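Germination-specific N-acetylmuramoyl-L-alanine amidase, Autolysin (Clostridioides difficile, PDB 7RAG) is a zinc-dependent amidase of the Amidase_3 family that probably cleaves the N-acetylmuramoyl-L-alanine bond of peptidoglycan and forms a complex with the lipoprotein GerS. Local coordinates at residues L21-G26 and I44-T49; S107-A112 and S171-C176. One frame throughout, in Å; residues are numbered along the deposited sequence.

Contact 1 (L21-G26 and I44-T49); sequences LDAGHG and INLAIT. With ZN (zinc ion), chain C.
Ala23 and Thr49 meet where the end of strand 18-23 runs over helix 41-58. The Ala23 methyl sits between the helix backbone and the Thr49 hydroxyl, its CB 3.7 Å from Leu46 CA and 3.4 Å from Thr49 OG1. Thr49 uses its two branches differently. Its chi1 of -60° sets OG1 beside the backbone N and CG2 anti to it, where Thr49 CG2 meets Leu21 CB at 3.7 Å, while OG1 folds back to give a 2.7 Å hydrogen bond to Asn45 O. That bond comes in above the carbonyl plane, on the face opposite Thr49 N, so the one oxygen takes two donors; the hydroxyl's own bond holds OG1 beside the Ala23 methyl.

One turn earlier, Asn45 extends its amide to Gly24, where Asn45 ND2 donates to Gly24 O; the modelled separation of 2.4 Å is doubtfully short. Asn45 ND2 also lies at the edge of the His25 ring, near its plane, 3.8 Å from His25 CD2. His25 NE2 binds the zinc ion at 2.3 Å, and its ND1 is hydrogen-bonded to Asp29. The contact belongs to the beta-alpha-beta unit of strand 18-23, helix 41-58 and strand 62-65; strand 104-111 flanks strand 18-23, and helix 191-211 packs against Ile44 and Ile48.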
ATOM      1  N   LEU B  21      11.831  -6.984  28.021  1.00 45.54           N
ATOM      2  CA  LEU B  21      11.993  -8.369  27.596  1.00 45.91           C
ATOM      3  C   LEU B  21      12.684  -9.175  28.691  1.00 47.11           C
ATOM      4  O   LEU B  21      13.770  -8.802  29.144  1.00 47.67           O
ATOM      5  CB  LEU B  21      12.796  -8.456  26.302  1.00 45.30           C
ATOM      6  CG  LEU B  21      12.331  -7.555  25.157  1.00 45.28           C
ATOM      7  CD1 LEU B  21      13.251  -7.783  23.932  1.00 43.89           C
ATOM      8  CD2 LEU B  21      10.840  -7.732  24.801  1.00 43.99           C
ATOM      9  N   ASP B  22      12.059 -10.287  29.087  1.00 47.98           N
ATOM     10  CA  ASP B  22      12.483 -11.145  30.191  1.00 49.41           C
ATOM     11  C   ASP B  22      12.741 -12.540  29.637  1.00 50.12           C
ATOM     12  O   ASP B  22      11.796 -13.268  29.315  1.00 50.35           O
ATOM     13  CB  ASP B  22      11.409 -11.170  31.292  1.00 50.16           C
ATOM     14  CG  ASP B  22      11.658 -12.250  32.370  1.00 58.38           C
ATOM     15  OD1 ASP B  22      12.729 -12.205  33.040  1.00 59.04           O
ATOM     16  OD2 ASP B  22      10.763 -13.127  32.582  1.00 59.85           O
ATOM     17  N   ALA B  23      14.015 -12.903  29.508  1.00 50.59           N
ATOM     18  CA  ALA B  23      14.399 -14.259  29.119  1.00 51.67           C
ATOM     19  C   ALA B  23      14.265 -15.136  30.348  1.00 54.70           C
ATOM     20  O   ALA B  23      15.090 -15.075  31.257  1.00 54.28           O
ATOM     21  CB  ALA B  23      15.818 -14.303  28.578  1.00 51.79           C
ATOM     22  N   GLY B  24      13.199 -15.924  30.407  1.00 55.75           N
ATOM     23  CA  GLY B  24      12.969 -16.688  31.613  1.00 59.60           C
ATOM     24  C   GLY B  24      14.056 -17.714  31.815  1.00 62.31           C
ATOM     25  O   GLY B  24      14.260 -18.571  30.948  1.00 63.45           O
ATOM     26  N   HIS B  25      14.957 -17.450  32.740  1.00 60.71           N
ATOM     27  CA  HIS B  25      15.518 -18.396  33.687  1.00 62.16           C
ATOM     28  C   HIS B  25      16.908 -17.811  33.834  1.00 65.80           C
ATOM     29  O   HIS B  25      17.103 -16.638  33.504  1.00 58.62           O
ATOM     30  CB  HIS B  25      15.421 -19.866  33.267  1.00 68.06           C
ATOM     31  CG  HIS B  25      14.037 -20.424  33.430  1.00 67.70           C
ATOM     32  ND1 HIS B  25      13.460 -20.627  34.667  1.00 67.94           N
ATOM     33  CD2 HIS B  25      13.098 -20.766  32.516  1.00 61.84           C
ATOM     34  CE1 HIS B  25      12.234 -21.085  34.506  1.00 64.85           C
ATOM     35  NE2 HIS B  25      11.989 -21.175  33.211  1.00 63.82           N
ATOM     36  N   GLY B  26      17.853 -18.552  34.370  1.00 67.61           N
ATOM     37  CA  GLY B  26      19.242 -18.203  34.137  1.00 62.16           C
ATOM     38  C   GLY B  26      20.122 -18.710  35.248  1.00 69.33           C
ATOM     39  O   GLY B  26      19.655 -19.097  36.313  1.00 73.43           O
ATOM     40  N   ILE B  44      17.789 -21.035  25.049  1.00 65.55           N
ATOM     41  CA  ILE B  44      16.838 -20.717  23.987  1.00 62.45           C
ATOM     42  C   ILE B  44      16.069 -19.432  24.304  1.00 59.30           C
ATOM     43  O   ILE B  44      15.873 -18.576  23.427  1.00 62.23           O
ATOM     44  CB  ILE B  44      15.906 -21.919  23.754  1.00 66.52           C
ATOM     45  CG1 ILE B  44      16.723 -23.082  23.175  1.00 68.56           C
ATOM     46  CG2 ILE B  44      14.736 -21.542  22.847  1.00 63.57           C
ATOM     47  CD1 ILE B  44      15.898 -24.244  22.702  1.00 74.94           C
ATOM     48  N   ASN B  45      15.616 -19.278  25.548  1.00 58.42           N
ATOM     49  CA  ASN B  45      14.920 -18.058  25.941  1.00 59.63           C
ATOM     50  C   ASN B  45      15.800 -16.840  25.708  1.00 58.44           C
ATOM     51  O   ASN B  45      15.351 -15.829  25.148  1.00 50.87           O
ATOM     52  CB  ASN B  45      14.514 -18.119  27.417  1.00 59.64           C
ATOM     53  CG  ASN B  45      13.473 -19.155  27.706  1.00 58.01           C
ATOM     54  OD1 ASN B  45      12.872 -19.734  26.806  1.00 55.96           O
ATOM     55  ND2 ASN B  45      13.241 -19.395  28.983  1.00 58.62           N
ATOM     56  N   LEU B  46      17.064 -16.922  26.150  1.00 59.98           N
ATOM     57  CA  LEU B  46      17.987 -15.813  25.967  1.00 53.67           C
ATOM     58  C   LEU B  46      18.204 -15.532  24.493  1.00 53.99           C
ATOM     59  O   LEU B  46      18.246 -14.367  24.079  1.00 53.65           O
ATOM     60  CB  LEU B  46      19.318 -16.114  26.654  1.00 56.36           C
ATOM     61  CG  LEU B  46      20.447 -15.077  26.543  1.00 61.44           C
ATOM     62  CD1 LEU B  46      20.056 -13.782  27.271  1.00 59.16           C
ATOM     63  CD2 LEU B  46      21.776 -15.632  27.083  1.00 55.27           C
ATOM     64  N   ALA B  47      18.331 -16.582  23.680  1.00 53.08           N
ATOM     65  CA  ALA B  47      18.581 -16.378  22.255  1.00 54.30           C
ATOM     66  C   ALA B  47      17.413 -15.646  21.593  1.00 55.45           C
ATOM     67  O   ALA B  47      17.618 -14.649  20.884  1.00 53.86           O
ATOM     68  CB  ALA B  47      18.848 -17.719  21.568  1.00 57.01           C
ATOM     69  N   ILE B  48      16.182 -16.133  21.814  1.00 50.71           N
ATOM     70  CA  ILE B  48      15.013 -15.491  21.218  1.00 53.13           C
ATOM     71  C   ILE B  48      14.873 -14.064  21.732  1.00 46.79           C
ATOM     72  O   ILE B  48      14.634 -13.132  20.959  1.00 48.32           O
ATOM     73  CB  ILE B  48      13.732 -16.307  21.485  1.00 54.19           C
ATOM     74  CG1 ILE B  48      13.827 -17.680  20.828  1.00 53.36           C
ATOM     75  CG2 ILE B  48      12.522 -15.573  20.950  1.00 46.81           C
ATOM     76  CD1 ILE B  48      12.938 -18.692  21.453  1.00 54.81           C
ATOM     77  N   THR B  49      15.041 -13.872  23.037  1.00 48.55           N
ATOM     78  CA  THR B  49      14.947 -12.539  23.617  1.00 47.36           C
ATOM     79  C   THR B  49      15.958 -11.567  23.007  1.00 50.43           C
ATOM     80  O   THR B  49      15.627 -10.394  22.778  1.00 47.15           O
ATOM     81  CB  THR B  49      15.148 -12.632  25.127  1.00 46.96           C
ATOM     82  OG1 THR B  49      14.142 -13.486  25.695  1.00 43.73           O
ATOM     83  CG2 THR B  49      15.087 -11.261  25.747  1.00 45.12           C
TER
HETATM   84 ZN    ZN C 301      10.122 -21.458  31.952  1.00 64.26          ZN

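Contact 2 (S107-A112 and S171-C176); sequences SIHLNA and SVLIEC. With ZN (zinc ion), chain C.
Two neighbouring parallel strands in the middle of the amidase's mixed sheet, 104-111 and 171-178, pair here, and the first of them delivers His109 to the zinc site. Between 107-112 and 171-176, four backbone hydrogen bonds form a parallel ladder. Ser107 N donates to Val172 O, and Ile174 N returns a bond to Ser107 O; His109 N then reaches Ile174 O, and Cys176 N reaches His109 O at 3.1 Å. The axes of the two short strand segments cross at -40°, a marked twist for neighbouring parallel strands.

On the metal-bearing face, Leu173 lays one methyl against both Ser107 and His109. With its CG anti to the backbone N (chi1 171°), Leu173 brings CD1 to 3.4 Å from Ser107 OG and 3.3 Å from His109 CD2, approaching the ring obliquely. Ser107 OG lies in the ring plane at its edge, with Asp22 as its hydrogen-bond partner. His109 ND1 binds the zinc ion at 2.3 Å.

The other face is apolar. Ile108 CG2 rests 3.7 Å from Cys176 SG, Ile108 CD1 faces Ile174 CD1, and Ile201 of helix 191-211 packs on both isoleucines. Further along, Leu110 CD2 touches Cys176 CB. At the far end the Glu175 carboxylate crosses the Asn111 amide, their planes 59° apart; Glu175 OE1 comes 3.1 Å from Asn111 ND2, but the angle is too poor for a hydrogen bond.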
ATOM      1  N   SER B 107       7.654 -11.692  28.483  1.00 52.86           N
ATOM      2  CA  SER B 107       8.444 -12.758  29.071  1.00 47.98           C
ATOM      3  C   SER B 107       8.503 -13.917  28.082  1.00 51.78           C
ATOM      4  O   SER B 107       7.473 -14.301  27.520  1.00 48.75           O
ATOM      5  CB  SER B 107       7.823 -13.195  30.388  1.00 48.79           C
ATOM      6  OG  SER B 107       8.639 -14.169  31.003  1.00 55.32           O
ATOM      7  N   ILE B 108       9.707 -14.447  27.851  1.00 49.37           N
ATOM      8  CA  ILE B 108       9.948 -15.529  26.897  1.00 50.66           C
ATOM      9  C   ILE B 108      10.363 -16.788  27.665  1.00 54.80           C
ATOM     10  O   ILE B 108      11.438 -16.821  28.288  1.00 52.08           O
ATOM     11  CB  ILE B 108      11.038 -15.152  25.884  1.00 52.46           C
ATOM     12  CG1 ILE B 108      10.735 -13.808  25.209  1.00 46.94           C
ATOM     13  CG2 ILE B 108      11.259 -16.306  24.889  1.00 50.29           C
ATOM     14  CD1 ILE B 108       9.597 -13.862  24.251  1.00 47.85           C
ATOM     15  N   HIS B 109       9.533 -17.829  27.588  1.00 51.29           N
ATOM     16  CA  HIS B 109       9.788 -19.130  28.200  1.00 59.70           C
ATOM     17  C   HIS B 109       9.595 -20.230  27.152  1.00 60.58           C
ATOM     18  O   HIS B 109       9.376 -19.966  25.969  1.00 59.31           O
ATOM     19  CB  HIS B 109       8.871 -19.385  29.414  1.00 61.32           C
ATOM     20  CG  HIS B 109       9.251 -18.617  30.646  1.00 59.46           C
ATOM     21  ND1 HIS B 109       9.731 -19.226  31.781  1.00 59.77           N
ATOM     22  CD2 HIS B 109       9.220 -17.292  30.921  1.00 57.47           C
ATOM     23  CE1 HIS B 109       9.977 -18.315  32.705  1.00 54.73           C
ATOM     24  NE2 HIS B 109       9.681 -17.131  32.207  1.00 50.35           N
ATOM     25  N   LEU B 110       9.695 -21.479  27.605  1.00 63.88           N
ATOM     26  CA  LEU B 110       9.307 -22.650  26.832  1.00 64.48           C
ATOM     27  C   LEU B 110       8.555 -23.583  27.765  1.00 71.03           C
ATOM     28  O   LEU B 110       8.616 -23.443  28.989  1.00 76.25           O
ATOM     29  CB  LEU B 110      10.516 -23.391  26.237  1.00 68.52           C
ATOM     30  CG  LEU B 110      11.661 -22.642  25.553  1.00 65.24           C
ATOM     31  CD1 LEU B 110      12.824 -23.583  25.371  1.00 67.82           C
ATOM     32  CD2 LEU B 110      11.222 -22.082  24.203  1.00 63.33           C
ATOM     33  N   ASN B 111       7.853 -24.549  27.191  1.00 72.89           N
ATOM     34  CA  ASN B 111       7.094 -25.507  27.979  1.00 71.60           C
ATOM     35  C   ASN B 111       7.699 -26.895  27.828  1.00 79.42           C
ATOM     36  O   ASN B 111       8.519 -27.144  26.940  1.00 79.93           O
ATOM     37  CB  ASN B 111       5.623 -25.513  27.552  1.00 76.16           C
ATOM     38  CG  ASN B 111       4.677 -25.891  28.692  1.00 84.34           C
ATOM     39  OD1 ASN B 111       5.114 -26.142  29.821  1.00 85.37           O
ATOM     40  ND2 ASN B 111       3.373 -25.915  28.402  1.00 77.94           N
ATOM     41  N   ALA B 112       7.290 -27.799  28.721  1.00 87.93           N
ATOM     42  CA  ALA B 112       7.635 -29.219  28.602  1.00 91.35           C
ATOM     43  C   ALA B 112       6.678 -30.023  29.462  1.00 90.43           C
ATOM     44  O   ALA B 112       6.566 -29.770  30.664  1.00 88.70           O
ATOM     45  CB  ALA B 112       9.078 -29.496  29.017  1.00 85.96           C
ATOM     46  N   SER B 171       1.062  -6.920  29.687  1.00 51.25           N
ATOM     47  CA  SER B 171       2.030  -7.914  30.113  1.00 53.68           C
ATOM     48  C   SER B 171       1.639  -9.263  29.546  1.00 52.39           C
ATOM     49  O   SER B 171       0.499  -9.682  29.717  1.00 51.65           O
ATOM     50  CB  SER B 171       2.098  -7.987  31.642  1.00 53.29           C
ATOM     51  OG  SER B 171       2.503  -6.751  32.190  1.00 50.66           O
ATOM     52  N   VAL B 172       2.572  -9.946  28.884  1.00 50.83           N
ATOM     53  CA  VAL B 172       2.284 -11.246  28.295  1.00 52.56           C
ATOM     54  C   VAL B 172       3.470 -12.172  28.499  1.00 54.29           C
ATOM     55  O   VAL B 172       4.630 -11.742  28.572  1.00 49.46           O
ATOM     56  CB  VAL B 172       1.957 -11.163  26.793  1.00 54.82           C
ATOM     57  CG1 VAL B 172       0.818 -10.188  26.548  1.00 52.67           C
ATOM     58  CG2 VAL B 172       3.194 -10.749  26.022  1.00 53.01           C
ATOM     59  N   LEU B 173       3.160 -13.458  28.585  1.00 53.69           N
ATOM     60  CA  LEU B 173       4.155 -14.513  28.608  1.00 53.02           C
ATOM     61  C   LEU B 173       4.018 -15.319  27.332  1.00 55.00           C
ATOM     62  O   LEU B 173       2.903 -15.635  26.917  1.00 57.51           O
ATOM     63  CB  LEU B 173       3.963 -15.431  29.816  1.00 56.28           C
ATOM     64  CG  LEU B 173       4.837 -16.693  29.800  1.00 57.56           C
ATOM     65  CD1 LEU B 173       6.137 -16.338  30.429  1.00 56.04           C
ATOM     66  CD2 LEU B 173       4.193 -17.880  30.529  1.00 63.86           C
ATOM     67  N   ILE B 174       5.139 -15.657  26.705  1.00 56.00           N
ATOM     68  CA  ILE B 174       5.126 -16.479  25.502  1.00 54.69           C
ATOM     69  C   ILE B 174       5.937 -17.735  25.754  1.00 56.19           C
ATOM     70  O   ILE B 174       7.147 -17.659  25.999  1.00 54.42           O
ATOM     71  CB  ILE B 174       5.675 -15.723  24.289  1.00 52.68           C
ATOM     72  CG1 ILE B 174       5.068 -14.328  24.218  1.00 54.73           C
ATOM     73  CG2 ILE B 174       5.359 -16.483  23.025  1.00 53.84           C
ATOM     74  CD1 ILE B 174       5.502 -13.590  23.033  1.00 55.31           C
ATOM     75  N   GLU B 175       5.276 -18.888  25.677  1.00 57.35           N
ATOM     76  CA  GLU B 175       5.936 -20.188  25.693  1.00 61.14           C
ATOM     77  C   GLU B 175       6.104 -20.630  24.251  1.00 59.10           C
ATOM     78  O   GLU B 175       5.140 -21.055  23.608  1.00 60.62           O
ATOM     79  CB  GLU B 175       5.129 -21.201  26.497  1.00 59.64           C
ATOM     80  CG  GLU B 175       5.127 -20.852  27.947  1.00 62.67           C
ATOM     81  CD  GLU B 175       4.553 -21.938  28.815  1.00 74.69           C
ATOM     82  OE1 GLU B 175       4.022 -22.938  28.259  1.00 67.50           O
ATOM     83  OE2 GLU B 175       4.644 -21.768  30.062  1.00 76.85           O
ATOM     84  N   CYS B 176       7.334 -20.545  23.758  1.00 59.01           N
ATOM     85  CA  CYS B 176       7.574 -20.570  22.324  1.00 61.27           C
ATOM     86  C   CYS B 176       7.379 -21.939  21.704  1.00 61.59           C
ATOM     87  O   CYS B 176       7.071 -22.013  20.517  1.00 68.23           O
ATOM     88  CB  CYS B 176       8.976 -20.040  22.048  1.00 58.53           C
ATOM     89  SG  CYS B 176       9.146 -18.371  22.710  1.00 57.02           S
TER
HETATM   90 ZN    ZN C 301      10.122 -21.458  31.952  1.00 64.26          ZN

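Overall arrangement
Contacts 1 and 2 lie side by side, their centres about 9 Å apart, because strands 18-23 and 104-111 are neighbours in one sheet. Asp22 stitches them twice: its backbone O is 2.8 Å from Ile108 N, and its OD2 is 2.8 Å from Ser107 OG, both probable hydrogen bonds. Each contact supplies one histidine to the same zinc ion, so that His25 NE2 and His109 ND1 come within 3.3 Å, with rings at about 75°. Glu41, at the start of the helix that carries 44-49, completes the protein ligands, and its OE1 also accepts a hydrogen bond from Leu110 N. Asn45 CG packs 3.2 Å from Ile108 O, joining helix 41-58 to strand 104-111.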